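PDB 4K2M: NTD biosynthesis operon protein NtdA from Bacillus subtilis subsp. subtilis, which catalyses the reversible pyridoxal phosphate-dependent transamination of 3-dehydro-glucose 6-phosphate with glutamate, giving kanosamine 6-phosphate in the biosynthesis of the antibiotic kanosamine. Local coordinates for residues 149-154 with 198-203. Residues are numbered along the deposited sequence; the frame is centred on the assembly and turned at random.
Sequences PANSFS and VHLYGK. With O1G (3-deoxy-3-[(E)-({3-hydroxy-2-methyl-5-[(phosphonooxy)methyl]pyridin-4-yl}methylidene)amino]-6-O-phosphono-alpha-D-gluco pyranose), chain C; EDO (1,2-ethanediol), chain G.
In the aspartate aminotransferase fold of NtdA, loops leaving the parallel neighbouring strands 145-148 and 192-195 wall the cofactor site, and Pro149, Asn151 and Ser152 of one pack on Val198 and Leu200 of the other. The two branches of Val198 divide the work: CG2 lies against CG of the Pro149 ring (3.7 Å), whereas CG1 turns to the cofactor, 3.7 Å from methyl C2A of the external aldimine O1G. With chi1 at -172°, Ser152 swings OG to 3.4 Å from the same C2A, and this hydroxyl is hydrogen-bonded to Thr156 OG1. Phe153, a substrate-binding residue, lays one ring face under the sugar, with C2 of O1G 3.8 Å above the ring plane and over its centre; His277 of the second subunit meets this ring edge-to-face. Farther out, Leu200 CD2 touches Asn151 ND2 at 3.2 Å. Asn151 ND2 is bonded to Phe177 O and, at 2.8 Å and bent to 138°, to O2 of a 1,2-ethanediol, probably a crystallisation additive; the two bonds would fix the rotation of the amide. That same O2 donates to Tyr201 OH (2.6 Å), which is also bonded to Tyr380 O. No hydrogen bond passes directly between 149-154 and 198-203, which meet by van der Waals contact; towards O1G they offer mainly methyl and ring surfaces, while Gln227, Ser244 and Tyr381 are among its hydrogen-bonding partners.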
loop_
_atom_site.group_PDB
_atom_site.type_symbol
_atom_site.label_atom_id
_atom_site.label_comp_id
_atom_site.label_asym_id
_atom_site.label_seq_id
_atom_site.Cartn_x
_atom_site.Cartn_y
_atom_site.Cartn_z
ATOM N N PRO A 149 -11.526 18.502 12.623
ATOM C CA PRO A 149 -12.436 19.262 11.754
ATOM C C PRO A 149 -13.249 18.353 10.835
ATOM O O PRO A 149 -12.897 17.184 10.612
ATOM C CB PRO A 149 -11.480 20.129 10.930
ATOM C CG PRO A 149 -10.251 19.264 10.796
ATOM C CD PRO A 149 -10.129 18.541 12.126
ATOM N N ALA A 150 -14.322 18.901 10.272
ATOM C CA ALA A 150 -15.196 18.134 9.392
ATOM C C ALA A 150 -14.970 18.420 7.912
ATOM O O ALA A 150 -15.731 17.927 7.064
ATOM C CB ALA A 150 -16.656 18.420 9.756
ATOM N N ASN A 151 -13.939 19.200 7.584
ATOM C CA ASN A 151 -13.738 19.625 6.199
ATOM C C ASN A 151 -12.487 19.062 5.537
ATOM O O ASN A 151 -12.050 19.562 4.501
ATOM C CB ASN A 151 -13.718 21.157 6.120
ATOM C CG ASN A 151 -12.534 21.765 6.849
ATOM O OD1 ASN A 151 -11.949 21.132 7.733
ATOM N ND2 ASN A 151 -12.167 23.002 6.483
ATOM N N SER A 152 -11.912 18.016 6.118
ATOM C CA SER A 152 -10.732 17.384 5.528
ATOM C C SER A 152 -11.165 16.369 4.465
ATOM O O SER A 152 -12.356 16.121 4.265
ATOM C CB SER A 152 -9.916 16.679 6.621
ATOM O OG SER A 152 -8.684 16.215 6.089
ATOM N N PHE A 153 -10.199 15.788 3.774
ATOM C CA PHE A 153 -10.468 14.652 2.900
ATOM C C PHE A 153 -10.957 13.499 3.772
ATOM O O PHE A 153 -10.583 13.399 4.944
ATOM C CB PHE A 153 -9.175 14.278 2.168
ATOM C CG PHE A 153 -9.310 13.093 1.245
ATOM C CD1 PHE A 153 -10.223 13.103 0.192
ATOM C CD2 PHE A 153 -8.499 11.986 1.413
ATOM C CE1 PHE A 153 -10.341 12.003 -0.669
ATOM C CE2 PHE A 153 -8.619 10.877 0.569
ATOM C CZ PHE A 153 -9.536 10.891 -0.473
ATOM N N SER A 154 -11.791 12.620 3.220
ATOM C CA SER A 154 -12.427 11.575 4.030
ATOM C C SER A 154 -11.425 10.663 4.736
ATOM O O SER A 154 -11.767 9.963 5.689
ATOM C CB SER A 154 -13.376 10.724 3.170
ATOM O OG SER A 154 -14.456 11.496 2.686
ATOM N N VAL A 198 -5.789 19.309 11.197
ATOM C CA VAL A 198 -5.385 19.082 9.821
ATOM C C VAL A 198 -4.804 20.363 9.237
ATOM O O VAL A 198 -5.409 21.434 9.341
ATOM C CB VAL A 198 -6.581 18.666 8.970
ATOM C CG1 VAL A 198 -6.140 18.411 7.514
ATOM C CG2 VAL A 198 -7.245 17.425 9.555
ATOM N N HIS A 199 -3.638 20.266 8.616
ATOM C CA HIS A 199 -3.058 21.458 8.003
ATOM C C HIS A 199 -3.614 21.564 6.597
ATOM O O HIS A 199 -2.947 21.261 5.610
ATOM C CB HIS A 199 -1.531 21.407 8.035
ATOM C CG HIS A 199 -1.004 21.191 9.421
ATOM N ND1 HIS A 199 -1.579 21.779 10.519
ATOM C CD2 HIS A 199 -0.001 20.405 9.882
ATOM C CE1 HIS A 199 -0.951 21.372 11.613
ATOM N NE2 HIS A 199 0.003 20.538 11.256
ATOM N N LEU A 200 -4.877 21.958 6.525
ATOM C CA LEU A 200 -5.651 21.828 5.296
ATOM C C LEU A 200 -5.188 22.795 4.228
ATOM O O LEU A 200 -4.938 23.982 4.503
ATOM C CB LEU A 200 -7.128 22.081 5.596
ATOM C CG LEU A 200 -8.094 21.664 4.487
ATOM C CD1 LEU A 200 -7.960 20.163 4.162
ATOM C CD2 LEU A 200 -9.520 21.984 4.944
ATOM N N TYR A 201 -5.076 22.260 3.011
ATOM C CA TYR A 201 -4.634 22.983 1.820
ATOM C C TYR A 201 -3.169 23.401 1.928
ATOM O O TYR A 201 -2.655 24.086 1.041
ATOM C CB TYR A 201 -5.519 24.208 1.539
ATOM C CG TYR A 201 -7.009 23.920 1.568
ATOM C CD1 TYR A 201 -7.520 22.715 1.108
ATOM C CD2 TYR A 201 -7.894 24.868 2.038
ATOM C CE1 TYR A 201 -8.892 22.456 1.135
ATOM C CE2 TYR A 201 -9.256 24.621 2.072
ATOM C CZ TYR A 201 -9.745 23.420 1.609
ATOM O OH TYR A 201 -11.105 23.208 1.658
ATOM N N GLY A 202 -2.495 22.980 3.001
ATOM C CA GLY A 202 -1.097 23.346 3.221
ATOM C C GLY A 202 -0.911 24.471 4.233
ATOM O O GLY A 202 0.211 24.906 4.499
ATOM N N LYS A 203 -2.011 24.926 4.823
ATOM C CA LYS A 203 -1.961 25.983 5.847
ATOM C C LYS A 203 -1.731 25.351 7.219
ATOM O O LYS A 203 -2.407 24.399 7.591
ATOM C CB LYS A 203 -3.298 26.734 5.864
ATOM C CG LYS A 203 -3.441 27.803 6.930
ATOM C CD LYS A 203 -2.588 29.017 6.638
ATOM C CE LYS A 203 -2.933 30.147 7.611
ATOM N NZ LYS A 203 -2.078 31.338 7.350
HETATM P P O1G C . -3.178 9.170 1.482
HETATM C C3A O1G C . -5.323 14.426 2.716
HETATM O O3 O1G C . -5.494 15.336 1.727
HETATM C C1 O1G C . -7.372 13.650 -3.261
HETATM N "N1'" O1G C . -5.201 13.836 5.004
HETATM C C2 O1G C . -6.960 13.976 -1.823
HETATM O O2 O1G C . -6.764 15.430 -1.843
HETATM C C9A O1G C . -5.383 14.781 4.068
HETATM C C2A O1G C . -5.633 16.205 4.534
HETATM C C3 O1G C . -5.689 13.242 -1.363
HETATM N "N3'" O1G C . -5.634 13.476 0.091
HETATM O O1 O1G C . -6.468 14.225 -4.218
HETATM C C4 O1G C . -5.713 11.746 -1.737
HETATM O O4 O1G C . -4.313 11.409 -1.662
HETATM C C4A O1G C . -5.083 13.115 2.345
HETATM C C4B O1G C . -5.042 12.708 0.925
HETATM C C5 O1G C . -6.090 11.630 -3.213
HETATM O O5 O1G C . -7.363 12.233 -3.476
HETATM C C5A O1G C . -4.903 12.154 3.336
HETATM C C5T O1G C . -4.636 10.656 3.118
HETATM C C6 O1G C . -6.347 10.220 -3.666
HETATM C C6A O1G C . -4.975 12.548 4.664
HETATM O OP1 O1G C . -3.757 8.029 2.290
HETATM O OP2 O1G C . -1.697 9.081 1.324
HETATM O OP3 O1G C . -3.977 9.416 0.181
HETATM O OP4 O1G C . -3.376 10.495 2.426
HETATM O O6 O1G C . -6.443 10.047 -5.029
HETATM P "P'" O1G C . -5.930 8.689 -5.722
HETATM O OP6 O1G C . -4.443 8.628 -5.448
HETATM O OP7 O1G C . -6.704 7.527 -5.141
HETATM O OP8 O1G C . -6.259 8.943 -7.195
HETATM C C1 EDO G . -14.487 23.334 2.238
HETATM O O1 EDO G . -15.171 22.349 3.007
HETATM C C2 EDO G . -13.749 24.299 3.154
HETATM O O2 EDO G . -12.648 23.614 3.755
#